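Local coordinates for putative hydrolase (Bacteroides ovatus, PDB 4HBS), which is of unknown function but folds as a five-bladed beta-propeller and is probably a hydrolase, perhaps acting on sugars as relatives of this propeller type do, at residues A[261-266]-A[271-276]; A[222-227]-A[247-252]; A[77-82]-A[384-389]. All coordinates share one frame; numbering follows the deposited sequence.

Contact 1: A[261-266]-A[271-276]; sequences EYYVAD and FSWTTQ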
ATOM      1  N   GLU A 261     -17.858  -8.243 -11.530  1.00 65.60           N
ATOM      2  CA  GLU A 261     -17.932  -9.630 -11.969  1.00 66.20           C
ATOM      3  C   GLU A 261     -16.624 -10.283 -11.572  1.00 69.24           C
ATOM      4  O   GLU A 261     -15.575  -9.643 -11.605  1.00 67.62           O
ATOM      5  CB  GLU A 261     -18.276  -9.795 -13.445  1.00 69.47           C
ATOM      6  CG  GLU A 261     -17.458  -8.967 -14.406  1.00 77.92           C
ATOM      7  CD  GLU A 261     -17.751  -9.275 -15.863  1.00 99.09           C
ATOM      8  OE1 GLU A 261     -18.779  -9.935 -16.147  1.00 88.60           O
ATOM      9  OE2 GLU A 261     -16.942  -8.859 -16.724  1.00 93.08           O
ATOM     10  N   TYR A 262     -16.708 -11.527 -11.114  1.00 66.46           N
ATOM     11  CA  TYR A 262     -15.612 -12.268 -10.513  1.00 64.78           C
ATOM     12  C   TYR A 262     -15.141 -13.398 -11.402  1.00 69.90           C
ATOM     13  O   TYR A 262     -15.963 -14.165 -11.897  1.00 72.11           O
ATOM     14  CB  TYR A 262     -16.094 -12.826  -9.149  1.00 65.04           C
ATOM     15  CG  TYR A 262     -16.717 -11.756  -8.272  1.00 64.94           C
ATOM     16  CD1 TYR A 262     -18.062 -11.419  -8.398  1.00 68.01           C
ATOM     17  CD2 TYR A 262     -15.945 -11.022  -7.379  1.00 63.55           C
ATOM     18  CE1 TYR A 262     -18.620 -10.377  -7.662  1.00 67.97           C
ATOM     19  CE2 TYR A 262     -16.498  -9.991  -6.619  1.00 63.67           C
ATOM     20  CZ  TYR A 262     -17.843  -9.683  -6.752  1.00 72.55           C
ATOM     21  OH  TYR A 262     -18.421  -8.669  -6.026  1.00 73.03           O
ATOM     22  N   TYR A 263     -13.818 -13.512 -11.594  1.00 64.86           N
ATOM     23  CA  TYR A 263     -13.214 -14.595 -12.372  1.00 65.80           C
ATOM     24  C   TYR A 263     -13.103 -15.767 -11.411  1.00 73.07           C
ATOM     25  O   TYR A 263     -12.319 -15.716 -10.452  1.00 71.89           O
ATOM     26  CB  TYR A 263     -11.856 -14.146 -12.932  1.00 65.03           C
ATOM     27  CG  TYR A 263     -11.306 -14.932 -14.101  1.00 67.28           C
ATOM     28  CD1 TYR A 263     -12.050 -15.095 -15.270  1.00 70.76           C
ATOM     29  CD2 TYR A 263      -9.971 -15.327 -14.129  1.00 67.32           C
ATOM     30  CE1 TYR A 263     -11.505 -15.708 -16.397  1.00 71.62           C
ATOM     31  CE2 TYR A 263      -9.428 -15.976 -15.235  1.00 69.59           C
ATOM     32  CZ  TYR A 263     -10.190 -16.144 -16.379  1.00 77.47           C
ATOM     33  OH  TYR A 263      -9.664 -16.787 -17.475  1.00 80.39           O
ATOM     34  N   VAL A 264     -13.990 -16.758 -11.582  1.00 73.27           N
ATOM     35  CA  VAL A 264     -14.092 -17.914 -10.699  1.00 74.08           C
ATOM     36  C   VAL A 264     -14.031 -19.183 -11.547  1.00 81.76           C
ATOM     37  O   VAL A 264     -14.543 -19.204 -12.666  1.00 82.53           O
ATOM     38  CB  VAL A 264     -15.351 -17.833  -9.781  1.00 78.12           C
ATOM     39  CG1 VAL A 264     -16.620 -17.624 -10.575  1.00 79.74           C
ATOM     40  CG2 VAL A 264     -15.481 -19.052  -8.873  1.00 78.52           C
ATOM     41  N   ALA A 265     -13.382 -20.226 -10.998  1.00 80.83           N
ATOM     42  CA  ALA A 265     -13.115 -21.492 -11.666  1.00 83.99           C
ATOM     43  C   ALA A 265     -14.135 -22.572 -11.334  1.00 94.42           C
ATOM     44  O   ALA A 265     -14.372 -22.860 -10.158  1.00 93.93           O
ATOM     45  CB  ALA A 265     -11.734 -21.980 -11.280  1.00 83.57           C
ATOM     46  N   ASP A 266     -14.680 -23.227 -12.387  1.00 96.18           N
ATOM     47  CA  ASP A 266     -15.626 -24.350 -12.277  1.00 99.49           C
ATOM     48  C   ASP A 266     -14.870 -25.597 -11.724  1.00106.93           C
ATOM     49  O   ASP A 266     -13.629 -25.562 -11.653  1.00105.07           O
ATOM     50  CB  ASP A 266     -16.254 -24.643 -13.670  1.00103.72           C
ATOM     51  N   PHE A 271     -12.372 -21.417 -16.100  1.00 91.09           N
ATOM     52  CA  PHE A 271     -12.649 -20.074 -15.585  1.00 87.18           C
ATOM     53  C   PHE A 271     -13.696 -19.362 -16.416  1.00 90.74           C
ATOM     54  O   PHE A 271     -13.722 -19.510 -17.642  1.00 92.26           O
ATOM     55  CB  PHE A 271     -11.394 -19.217 -15.561  1.00 86.08           C
ATOM     56  CG  PHE A 271     -10.455 -19.513 -14.431  1.00 84.76           C
ATOM     57  CD1 PHE A 271      -9.664 -20.649 -14.447  1.00 87.93           C
ATOM     58  CD2 PHE A 271     -10.329 -18.636 -13.370  1.00 83.66           C
ATOM     59  CE1 PHE A 271      -8.774 -20.907 -13.411  1.00 86.84           C
ATOM     60  CE2 PHE A 271      -9.439 -18.892 -12.343  1.00 84.72           C
ATOM     61  CZ  PHE A 271      -8.650 -20.014 -12.378  1.00 83.52           C
ATOM     62  N   SER A 272     -14.509 -18.529 -15.752  1.00 84.53           N
ATOM     63  CA  SER A 272     -15.550 -17.725 -16.405  1.00 84.19           C
ATOM     64  C   SER A 272     -15.924 -16.548 -15.516  1.00 82.45           C
ATOM     65  O   SER A 272     -15.775 -16.632 -14.296  1.00 79.91           O
ATOM     66  CB  SER A 272     -16.783 -18.575 -16.712  1.00 90.00           C
ATOM     67  OG  SER A 272     -17.284 -19.196 -15.540  1.00 98.49           O
ATOM     68  N   TRP A 273     -16.385 -15.451 -16.123  1.00 76.64           N
ATOM     69  CA  TRP A 273     -16.788 -14.261 -15.374  1.00 73.46           C
ATOM     70  C   TRP A 273     -18.234 -14.419 -14.876  1.00 77.00           C
ATOM     71  O   TRP A 273     -19.122 -14.722 -15.677  1.00 79.01           O
ATOM     72  CB  TRP A 273     -16.649 -13.003 -16.244  1.00 71.63           C
ATOM     73  CG  TRP A 273     -15.224 -12.657 -16.546  1.00 70.86           C
ATOM     74  CD1 TRP A 273     -14.518 -12.970 -17.674  1.00 74.68           C
ATOM     75  CD2 TRP A 273     -14.306 -12.002 -15.665  1.00 67.99           C
ATOM     76  NE1 TRP A 273     -13.226 -12.512 -17.564  1.00 72.26           N
ATOM     77  CE2 TRP A 273     -13.064 -11.926 -16.333  1.00 71.61           C
ATOM     78  CE3 TRP A 273     -14.415 -11.459 -14.373  1.00 66.93           C
ATOM     79  CZ2 TRP A 273     -11.941 -11.324 -15.751  1.00 68.71           C
ATOM     80  CZ3 TRP A 273     -13.320 -10.826 -13.822  1.00 66.28           C
ATOM     81  CH2 TRP A 273     -12.089 -10.788 -14.494  1.00 66.74           C
ATOM     82  N   THR A 274     -18.460 -14.249 -13.558  1.00 70.25           N
ATOM     83  CA  THR A 274     -19.795 -14.339 -12.957  1.00 70.22           C
ATOM     84  C   THR A 274     -20.073 -13.091 -12.154  1.00 72.57           C
ATOM     85  O   THR A 274     -19.154 -12.528 -11.570  1.00 69.52           O
ATOM     86  CB  THR A 274     -19.946 -15.587 -12.080  1.00 74.14           C
ATOM     87  OG1 THR A 274     -21.325 -15.742 -11.769  1.00 74.28           O
ATOM     88  CG2 THR A 274     -19.196 -15.496 -10.782  1.00 70.31           C
ATOM     89  N   THR A 275     -21.340 -12.693 -12.071  1.00 70.55           N
ATOM     90  CA  THR A 275     -21.734 -11.520 -11.301  1.00 68.95           C
ATOM     91  C   THR A 275     -21.872 -11.856  -9.806  1.00 72.10           C
ATOM     92  O   THR A 275     -21.878 -10.929  -8.989  1.00 70.21           O
ATOM     93  CB  THR A 275     -23.020 -10.941 -11.862  1.00 76.24           C
ATOM     94  OG1 THR A 275     -23.929 -12.010 -12.148  1.00 80.44           O
ATOM     95  CG2 THR A 275     -22.771 -10.121 -13.112  1.00 73.76           C
ATOM     96  N   GLN A 276     -21.954 -13.164  -9.439  1.00 69.59           N
ATOM     97  CA  GLN A 276     -22.111 -13.570  -8.042  1.00 68.85           C
ATOM     98  C   GLN A 276     -20.778 -13.590  -7.300  1.00 70.12           C
ATOM     99  O   GLN A 276     -19.813 -14.186  -7.775  1.00 68.57           O
ATOM    100  CB  GLN A 276     -22.777 -14.964  -7.953  1.00 72.35           C
ATOM    101  CG  GLN A 276     -23.231 -15.382  -6.537  1.00 93.17           C
ATOM    102  CD  GLN A 276     -24.280 -14.451  -5.955  1.00115.70           C
ATOM    103  OE1 GLN A 276     -25.432 -14.423  -6.407  1.00112.50           O
ATOM    104  NE2 GLN A 276     -23.916 -13.677  -4.928  1.00107.36           N
TER

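Contact 2: A[222-227]-A[247-252]; sequences LGYGDT and AVARTA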
ATOM      1  N   LEU A 222     -13.567 -11.419   1.213  1.00 52.71           N
ATOM      2  CA  LEU A 222     -12.390 -11.251   0.367  1.00 51.87           C
ATOM      3  C   LEU A 222     -12.217  -9.758   0.046  1.00 55.03           C
ATOM      4  O   LEU A 222     -13.204  -9.042  -0.136  1.00 55.34           O
ATOM      5  CB  LEU A 222     -12.544 -12.075  -0.930  1.00 53.40           C
ATOM      6  CG  LEU A 222     -12.810 -13.586  -0.761  1.00 59.19           C
ATOM      7  CD1 LEU A 222     -13.469 -14.165  -1.997  1.00 61.09           C
ATOM      8  CD2 LEU A 222     -11.529 -14.340  -0.453  1.00 60.34           C
ATOM      9  N   GLY A 223     -10.973  -9.301  -0.005  1.00 50.14           N
ATOM     10  CA  GLY A 223     -10.663  -7.901  -0.252  1.00 48.91           C
ATOM     11  C   GLY A 223     -10.432  -7.542  -1.699  1.00 54.06           C
ATOM     12  O   GLY A 223      -9.384  -6.977  -2.007  1.00 54.38           O
ATOM     13  N   TYR A 224     -11.387  -7.863  -2.617  1.00 50.73           N
ATOM     14  CA  TYR A 224     -11.241  -7.507  -4.039  1.00 50.48           C
ATOM     15  C   TYR A 224     -11.100  -6.009  -4.151  1.00 57.18           C
ATOM     16  O   TYR A 224     -11.955  -5.285  -3.635  1.00 58.29           O
ATOM     17  CB  TYR A 224     -12.426  -7.982  -4.881  1.00 51.54           C
ATOM     18  CG  TYR A 224     -12.471  -9.473  -5.105  1.00 52.57           C
ATOM     19  CD1 TYR A 224     -11.616 -10.086  -6.012  1.00 54.45           C
ATOM     20  CD2 TYR A 224     -13.434 -10.264  -4.479  1.00 53.77           C
ATOM     21  CE1 TYR A 224     -11.695 -11.454  -6.274  1.00 55.92           C
ATOM     22  CE2 TYR A 224     -13.518 -11.634  -4.725  1.00 55.33           C
ATOM     23  CZ  TYR A 224     -12.637 -12.229  -5.615  1.00 61.80           C
ATOM     24  OH  TYR A 224     -12.712 -13.573  -5.898  1.00 62.86           O
ATOM     25  N   GLY A 225      -9.994  -5.558  -4.732  1.00 54.54           N
ATOM     26  CA  GLY A 225      -9.701  -4.141  -4.895  1.00 54.64           C
ATOM     27  C   GLY A 225      -8.638  -3.581  -3.968  1.00 58.19           C
ATOM     28  O   GLY A 225      -8.331  -2.385  -4.061  1.00 57.70           O
ATOM     29  N   ASP A 226      -8.038  -4.427  -3.071  1.00 54.14           N
ATOM     30  CA  ASP A 226      -6.940  -3.975  -2.190  1.00 52.35           C
ATOM     31  C   ASP A 226      -5.810  -3.398  -3.066  1.00 55.15           C
ATOM     32  O   ASP A 226      -5.145  -2.439  -2.667  1.00 55.44           O
ATOM     33  CB  ASP A 226      -6.428  -5.115  -1.306  1.00 53.70           C
ATOM     34  CG  ASP A 226      -7.341  -5.509  -0.157  1.00 66.49           C
ATOM     35  OD1 ASP A 226      -8.133  -4.654   0.299  1.00 65.57           O
ATOM     36  OD2 ASP A 226      -7.252  -6.672   0.297  1.00 77.07           O
ATOM     37  N   THR A 227      -5.612  -4.007  -4.259  1.00 49.28           N
ATOM     38  CA  THR A 227      -4.763  -3.526  -5.341  1.00 47.71           C
ATOM     39  C   THR A 227      -5.678  -3.492  -6.571  1.00 50.23           C
ATOM     40  O   THR A 227      -6.718  -4.166  -6.591  1.00 49.47           O
ATOM     41  CB  THR A 227      -3.500  -4.361  -5.537  1.00 51.66           C
ATOM     42  OG1 THR A 227      -3.846  -5.610  -6.132  1.00 55.12           O
ATOM     43  CG2 THR A 227      -2.733  -4.556  -4.249  1.00 44.96           C
ATOM     44  N   ALA A 247      -6.833 -14.132  -6.387  1.00 55.50           N
ATOM     45  CA  ALA A 247      -8.089 -14.143  -7.152  1.00 56.17           C
ATOM     46  C   ALA A 247      -8.320 -12.749  -7.744  1.00 58.11           C
ATOM     47  O   ALA A 247      -7.789 -11.774  -7.223  1.00 55.48           O
ATOM     48  CB  ALA A 247      -9.242 -14.545  -6.250  1.00 57.12           C
ATOM     49  N   VAL A 248      -9.102 -12.654  -8.813  1.00 56.62           N
ATOM     50  CA  VAL A 248      -9.358 -11.374  -9.484  1.00 56.68           C
ATOM     51  C   VAL A 248     -10.866 -11.167  -9.801  1.00 62.98           C
ATOM     52  O   VAL A 248     -11.604 -12.121 -10.080  1.00 63.86           O
ATOM     53  CB  VAL A 248      -8.498 -11.262 -10.777  1.00 60.54           C
ATOM     54  CG1 VAL A 248      -8.877 -12.330 -11.802  1.00 62.20           C
ATOM     55  CG2 VAL A 248      -8.582  -9.866 -11.397  1.00 60.04           C
ATOM     56  N   ALA A 249     -11.287  -9.893  -9.742  1.00 59.21           N
ATOM     57  CA  ALA A 249     -12.622  -9.414 -10.103  1.00 60.10           C
ATOM     58  C   ALA A 249     -12.438  -8.186 -10.974  1.00 64.20           C
ATOM     59  O   ALA A 249     -11.304  -7.722 -11.098  1.00 63.84           O
ATOM     60  CB  ALA A 249     -13.423  -9.072  -8.860  1.00 59.97           C
ATOM     61  N   ARG A 250     -13.502  -7.652 -11.587  1.00 60.50           N
ATOM     62  CA  ARG A 250     -13.350  -6.445 -12.401  1.00 59.81           C
ATOM     63  C   ARG A 250     -14.654  -5.659 -12.490  1.00 64.15           C
ATOM     64  O   ARG A 250     -15.736  -6.231 -12.391  1.00 64.84           O
ATOM     65  CB  ARG A 250     -12.806  -6.770 -13.821  1.00 59.59           C
ATOM     66  CG  ARG A 250     -13.858  -7.219 -14.844  1.00 63.10           C
ATOM     67  CD  ARG A 250     -13.223  -7.734 -16.120  1.00 70.38           C
ATOM     68  NE  ARG A 250     -14.205  -8.353 -17.023  1.00 76.45           N
ATOM     69  CZ  ARG A 250     -13.906  -9.012 -18.145  1.00 81.00           C
ATOM     70  NH1 ARG A 250     -12.641  -9.140 -18.536  1.00 64.79           N
ATOM     71  NH2 ARG A 250     -14.870  -9.550 -18.884  1.00 62.60           N
ATOM     72  N   THR A 251     -14.528  -4.354 -12.735  1.00 59.74           N
ATOM     73  CA  THR A 251     -15.658  -3.435 -12.871  1.00 60.04           C
ATOM     74  C   THR A 251     -16.131  -3.426 -14.316  1.00 65.67           C
ATOM     75  O   THR A 251     -15.322  -3.623 -15.223  1.00 66.49           O
ATOM     76  CB  THR A 251     -15.229  -2.038 -12.418  1.00 63.89           C
ATOM     77  OG1 THR A 251     -14.251  -1.526 -13.327  1.00 60.66           O
ATOM     78  CG2 THR A 251     -14.675  -2.039 -11.004  1.00 58.33           C
ATOM     79  N   ALA A 252     -17.422  -3.195 -14.543  1.00 62.66           N
ATOM     80  CA  ALA A 252     -17.974  -3.172 -15.899  1.00 64.09           C
ATOM     81  C   ALA A 252     -17.415  -2.003 -16.729  1.00 69.55           C
ATOM     82  O   ALA A 252     -17.099  -2.181 -17.907  1.00 70.91           O
ATOM     83  CB  ALA A 252     -19.484  -3.086 -15.843  1.00 65.99           C
TER

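Contact 3: A[77-82]-A[384-389]; sequences DSFYGV and DNFNAP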
ATOM      1  N   ASP A  77      -2.692   2.249  10.333  1.00 38.94           N
ATOM      2  CA  ASP A  77      -2.301   2.665  11.673  1.00 37.15           C
ATOM      3  C   ASP A  77      -1.006   3.472  11.622  1.00 42.15           C
ATOM      4  O   ASP A  77       0.011   2.934  11.196  1.00 41.06           O
ATOM      5  CB  ASP A  77      -2.156   1.452  12.582  1.00 38.08           C
ATOM      6  CG  ASP A  77      -3.431   0.702  12.894  1.00 47.91           C
ATOM      7  OD1 ASP A  77      -4.502   1.104  12.383  1.00 49.17           O
ATOM      8  OD2 ASP A  77      -3.361  -0.305  13.632  1.00 51.08           O
ATOM      9  N   SER A  78      -1.066   4.791  11.967  1.00 40.02           N
ATOM     10  CA  SER A  78       0.092   5.692  11.921  1.00 39.97           C
ATOM     11  C   SER A  78       0.246   6.514  13.186  1.00 42.92           C
ATOM     12  O   SER A  78      -0.747   6.916  13.763  1.00 42.79           O
ATOM     13  CB  SER A  78      -0.037   6.659  10.748  1.00 44.92           C
ATOM     14  OG  SER A  78      -0.006   6.005   9.494  1.00 56.35           O
ATOM     15  N   PHE A  79       1.506   6.819  13.569  1.00 38.58           N
ATOM     16  CA  PHE A  79       1.834   7.652  14.723  1.00 37.63           C
ATOM     17  C   PHE A  79       1.881   9.124  14.314  1.00 41.15           C
ATOM     18  O   PHE A  79       2.637   9.493  13.420  1.00 40.28           O
ATOM     19  CB  PHE A  79       3.191   7.275  15.334  1.00 38.96           C
ATOM     20  CG  PHE A  79       3.244   5.928  15.990  1.00 39.31           C
ATOM     21  CD1 PHE A  79       2.534   5.676  17.153  1.00 41.75           C
ATOM     22  CD2 PHE A  79       4.045   4.917  15.476  1.00 40.23           C
ATOM     23  CE1 PHE A  79       2.576   4.416  17.759  1.00 41.54           C
ATOM     24  CE2 PHE A  79       4.091   3.660  16.086  1.00 42.11           C
ATOM     25  CZ  PHE A  79       3.354   3.418  17.223  1.00 39.70           C
ATOM     26  N   TYR A  80       1.094   9.955  14.992  1.00 37.33           N
ATOM     27  CA  TYR A  80       1.055  11.387  14.799  1.00 37.16           C
ATOM     28  C   TYR A  80       1.429  11.988  16.101  1.00 43.05           C
ATOM     29  O   TYR A  80       0.747  11.726  17.078  1.00 42.81           O
ATOM     30  CB  TYR A  80      -0.334  11.823  14.377  1.00 37.78           C
ATOM     31  CG  TYR A  80      -0.586  11.629  12.908  1.00 38.30           C
ATOM     32  CD1 TYR A  80      -1.108  10.438  12.424  1.00 39.10           C
ATOM     33  CD2 TYR A  80      -0.311  12.642  11.993  1.00 39.22           C
ATOM     34  CE1 TYR A  80      -1.359  10.257  11.065  1.00 39.00           C
ATOM     35  CE2 TYR A  80      -0.614  12.497  10.643  1.00 39.30           C
ATOM     36  CZ  TYR A  80      -1.123  11.295  10.177  1.00 45.46           C
ATOM     37  OH  TYR A  80      -1.348  11.107   8.836  1.00 47.84           O
ATOM     38  N   GLY A  81       2.537  12.721  16.150  1.00 40.76           N
ATOM     39  CA  GLY A  81       3.004  13.306  17.392  1.00 40.93           C
ATOM     40  C   GLY A  81       4.405  13.861  17.325  1.00 45.34           C
ATOM     41  O   GLY A  81       4.775  14.493  16.335  1.00 45.12           O
ATOM     42  N   VAL A  82       5.201  13.595  18.370  1.00 42.53           N
ATOM     43  CA  VAL A  82       6.536  14.164  18.552  1.00 43.04           C
ATOM     44  C   VAL A  82       7.654  13.097  18.597  1.00 46.50           C
ATOM     45  O   VAL A  82       7.527  12.101  19.307  1.00 45.80           O
ATOM     46  CB  VAL A  82       6.501  14.995  19.877  1.00 47.20           C
ATOM     47  CG1 VAL A  82       7.898  15.294  20.401  1.00 48.13           C
ATOM     48  CG2 VAL A  82       5.724  16.287  19.677  1.00 47.36           C
ATOM     49  N   ASP A 384       8.504  -0.915  21.982  1.00 43.06           N
ATOM     50  CA  ASP A 384       9.797  -0.581  21.384  1.00 42.68           C
ATOM     51  C   ASP A 384       9.653   0.462  20.244  1.00 46.41           C
ATOM     52  O   ASP A 384      10.672   0.905  19.711  1.00 47.47           O
ATOM     53  CB  ASP A 384      10.547  -1.841  20.926  1.00 44.28           C
ATOM     54  CG  ASP A 384      11.047  -2.684  22.094  1.00 54.06           C
ATOM     55  OD1 ASP A 384      11.370  -2.106  23.152  1.00 55.83           O
ATOM     56  OD2 ASP A 384      11.166  -3.909  21.929  1.00 59.95           O
ATOM     57  N   ASN A 385       8.407   0.905  19.928  1.00 40.92           N
ATOM     58  CA  ASN A 385       8.125   1.998  19.011  1.00 39.26           C
ATOM     59  C   ASN A 385       8.260   3.343  19.741  1.00 42.80           C
ATOM     60  O   ASN A 385       8.035   4.359  19.105  1.00 42.08           O
ATOM     61  CB  ASN A 385       6.695   1.865  18.417  1.00 34.73           C
ATOM     62  CG  ASN A 385       6.523   0.657  17.530  1.00 49.43           C
ATOM     63  OD1 ASN A 385       7.182   0.519  16.485  1.00 43.04           O
ATOM     64  ND2 ASN A 385       5.639  -0.249  17.914  1.00 42.04           N
ATOM     65  N   PHE A 386       8.626   3.360  21.075  1.00 40.15           N
ATOM     66  CA  PHE A 386       8.772   4.596  21.871  1.00 40.33           C
ATOM     67  C   PHE A 386       9.977   4.623  22.808  1.00 46.64           C
ATOM     68  O   PHE A 386      10.523   3.584  23.177  1.00 47.23           O
ATOM     69  CB  PHE A 386       7.544   4.781  22.787  1.00 41.53           C
ATOM     70  CG  PHE A 386       6.198   4.618  22.139  1.00 41.62           C
ATOM     71  CD1 PHE A 386       5.637   3.356  21.978  1.00 43.33           C
ATOM     72  CD2 PHE A 386       5.456   5.728  21.749  1.00 42.95           C
ATOM     73  CE1 PHE A 386       4.396   3.200  21.380  1.00 42.80           C
ATOM     74  CE2 PHE A 386       4.201   5.572  21.171  1.00 44.58           C
ATOM     75  CZ  PHE A 386       3.692   4.305  20.966  1.00 41.84           C
ATOM     76  N   ASN A 387      10.313   5.844  23.254  1.00 43.60           N
ATOM     77  CA  ASN A 387      11.246   6.194  24.320  1.00 44.73           C
ATOM     78  C   ASN A 387      12.680   5.630  24.300  1.00 51.16           C
ATOM     79  O   ASN A 387      13.360   5.752  25.316  1.00 53.96           O
ATOM     80  CB  ASN A 387      10.615   5.799  25.653  1.00 43.14           C
ATOM     81  CG  ASN A 387       9.362   6.586  25.970  1.00 53.31           C
ATOM     82  OD1 ASN A 387       9.140   7.695  25.468  1.00 48.49           O
ATOM     83  ND2 ASN A 387       8.509   6.039  26.801  1.00 38.93           N
ATOM     84  N   ALA A 388      13.156   5.071  23.211  1.00 46.59           N
ATOM     85  CA  ALA A 388      14.540   4.589  23.131  1.00 46.90           C
ATOM     86  C   ALA A 388      15.154   5.162  21.908  1.00 52.28           C
ATOM     87  O   ALA A 388      14.434   5.355  20.922  1.00 51.73           O
ATOM     88  CB  ALA A 388      14.578   3.074  23.054  1.00 46.96           C
ATOM     89  N   PRO A 389      16.477   5.382  21.866  1.00 49.71           N
ATOM     90  CA  PRO A 389      17.081   5.895  20.627  1.00 49.08           C
ATOM     91  C   PRO A 389      16.732   5.035  19.400  1.00 51.57           C
ATOM     92  O   PRO A 389      16.812   3.809  19.469  1.00 50.82           O
ATOM     93  CB  PRO A 389      18.577   5.853  20.931  1.00 51.77           C
ATOM     94  CG  PRO A 389      18.659   5.967  22.402  1.00 56.97           C
ATOM     95  CD  PRO A 389      17.491   5.208  22.924  1.00 51.96           C
TER

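Contact 1: A[261-266]-A[271-276]
F271 opens the second strand by pressing two neighbours at once. Its CB sits over the face of the Y263 ring, 3.8 Å from the ring centroid, while its own ring carries the methyl CB of A265 over its centre. The two aromatic rings meet obliquely, planes 34° apart, with F271 CD2 over one face of Y263, offset toward the rim. CG of F271 is anti to its carbonyl carbon, beside the backbone N (chi1 -77°), which presents a ring face to the A265 methyl. S272 works through its backbone: its N bonds to V264 O and its O takes the N-H of V264, nearly straight at 172°. These pairs belong to the antiparallel hairpin of strands 260-265 and 271-274, the outer edge of one five-stranded sheet in the propeller. W273 comes next, on the same face as Y263 and F271, and completes an aromatic cluster. CB of Y263 stands 3.7 Å from the centroid of the W273 six-membered ring, and CD1 of Y263 reaches CE2 of W273 at 3.5 Å. On the opposite indole face lies the carboxylate of E261; OE2 is salt-bridged to R250, which also makes a cation-pi contact with W273. T274 returns to the other face. Its O accepts a hydrogen bond from Y262 N (2.7 Å), in the carbonyl plane, and its N donates to Y262 O, while CG2 meets CG1 of V264. Past the strand, T275 O lies at the edge of the Y262 ring, in its plane, and Q276 O lies obliquely near Y262 CD1; the hydroxyl of Y262 bonds to H220.

Contact 2: A[222-227]-A[247-252]
The ring of Y224 is the flat group here, and it meets strand 245-251 along one side, from CD1 through CE1 to the hydroxyl. At its edge, in the ring plane, lies the backbone N of V248, with the carbonyl carbon of A247 also near that plane. The methyl of A249 comes in obliquely, CB 3.5 Å from Y224 CD1, and V248 C is likewise oblique, 3.6 Å from CE1 of Y224. Farther out, the hydroxyl end passes A247, OH of Y224 standing 3.6 Å from CB of A247. The ring thus lies across the small side chains of A247 and A249, which both point toward it, whereas V248 between them points away; this is the alternation of a beta strand, with two alanines leaving room for one large ring. No hydrogen bond crosses between the segments, so the contact is packing alone. CG of Y224 is anti to the carbonyl carbon, beside the backbone N (chi1 -72°), which sends the ring out from the turn to lie against A247 and A249. The backbone beneath is a type II turn from G223 to D226, closed by D226 N to G223 O at 3.1 Å; G225 takes the third position with positive phi (106°), where a side chain would run into the carbonyl O of Y224. Replacing Y224 by an alanine removes the ring and would probably leave a gap beside the methyls of A247 and A249. The turn comes just ahead of strand 227-230, the first of its five-stranded sheet. Around the ring, Y262 and W260 come from strand 260-265, T240 from strand 236-242 and A283 from helix 280-285, while P278 touches it from a loop.

Contact 3: A[77-82]-A[384-389]
Aromatic contact carries this meeting of two distant pieces of chain: the ring of F79 runs into the end of F386. Their planes stand 79° apart and their centroids 5.2 Å, but the approach is oblique, with CZ of F386 coming to 3.4 Å from CE1 of F79. CB of F386 does not aim at the other segment; CG lies opposite the carbonyl carbon (chi1 -48°), and the ring then swings its far end inward to F79. The first bond of the F79 side chain points toward the loop, and the F94 ring stacks on F79 from outside the two segments. Van der Waals packing adds a second touch: CB of N385 lies 3.9 Å from CZ of F79, and CG of N385 is 4.1 Å from CE2 of F79. The amide and the F79 ring are inclined at 46°, and the two side chains cross at about a right angle. In the propeller, F79 belongs to the short strand 79-80, paired antiparallel with strand 55-57, while N385 and F386 sit in the loop that links strands 371-377 and 399-403, more than 300 residues on. Polar links all run to residues beyond the pair. ND2 of N385 donates to the carbonyl of F382, the backbone O of N385 accepts from NE of R89, and a bound glycerol, probably from the crystallisation liquor, lies within weak hydrogen-bonding distance of the same ND2. R89 on strand 88-93 also touches the side chains of both F79 and F386, and on the strand side the backbone of F79 bonds to N56 and G57.

Overall arrangement
Contacts 1 and 2 share one five-stranded sheet: strands 245-251 and 260-265 are neighbours in it, and a probable hydrogen bond from Y263 N to V248 O (3.0 Å) ties the two contacts together. Contact 1 lies toward the surface, its centre about 26 Å from that of the chain, and combines paired backbone bonds with an aromatic cluster. Contact 2, its centre about 15 Å from the chain's, is buried packing of one ring on alanines. Contact 3 is buried too and likewise lacks hydrogen bonds between its segments, but lies across the chain's centre from both, about 45 Å and 34 Å from the centres of contacts 1 and 2, and pairs residues some 300 positions apart.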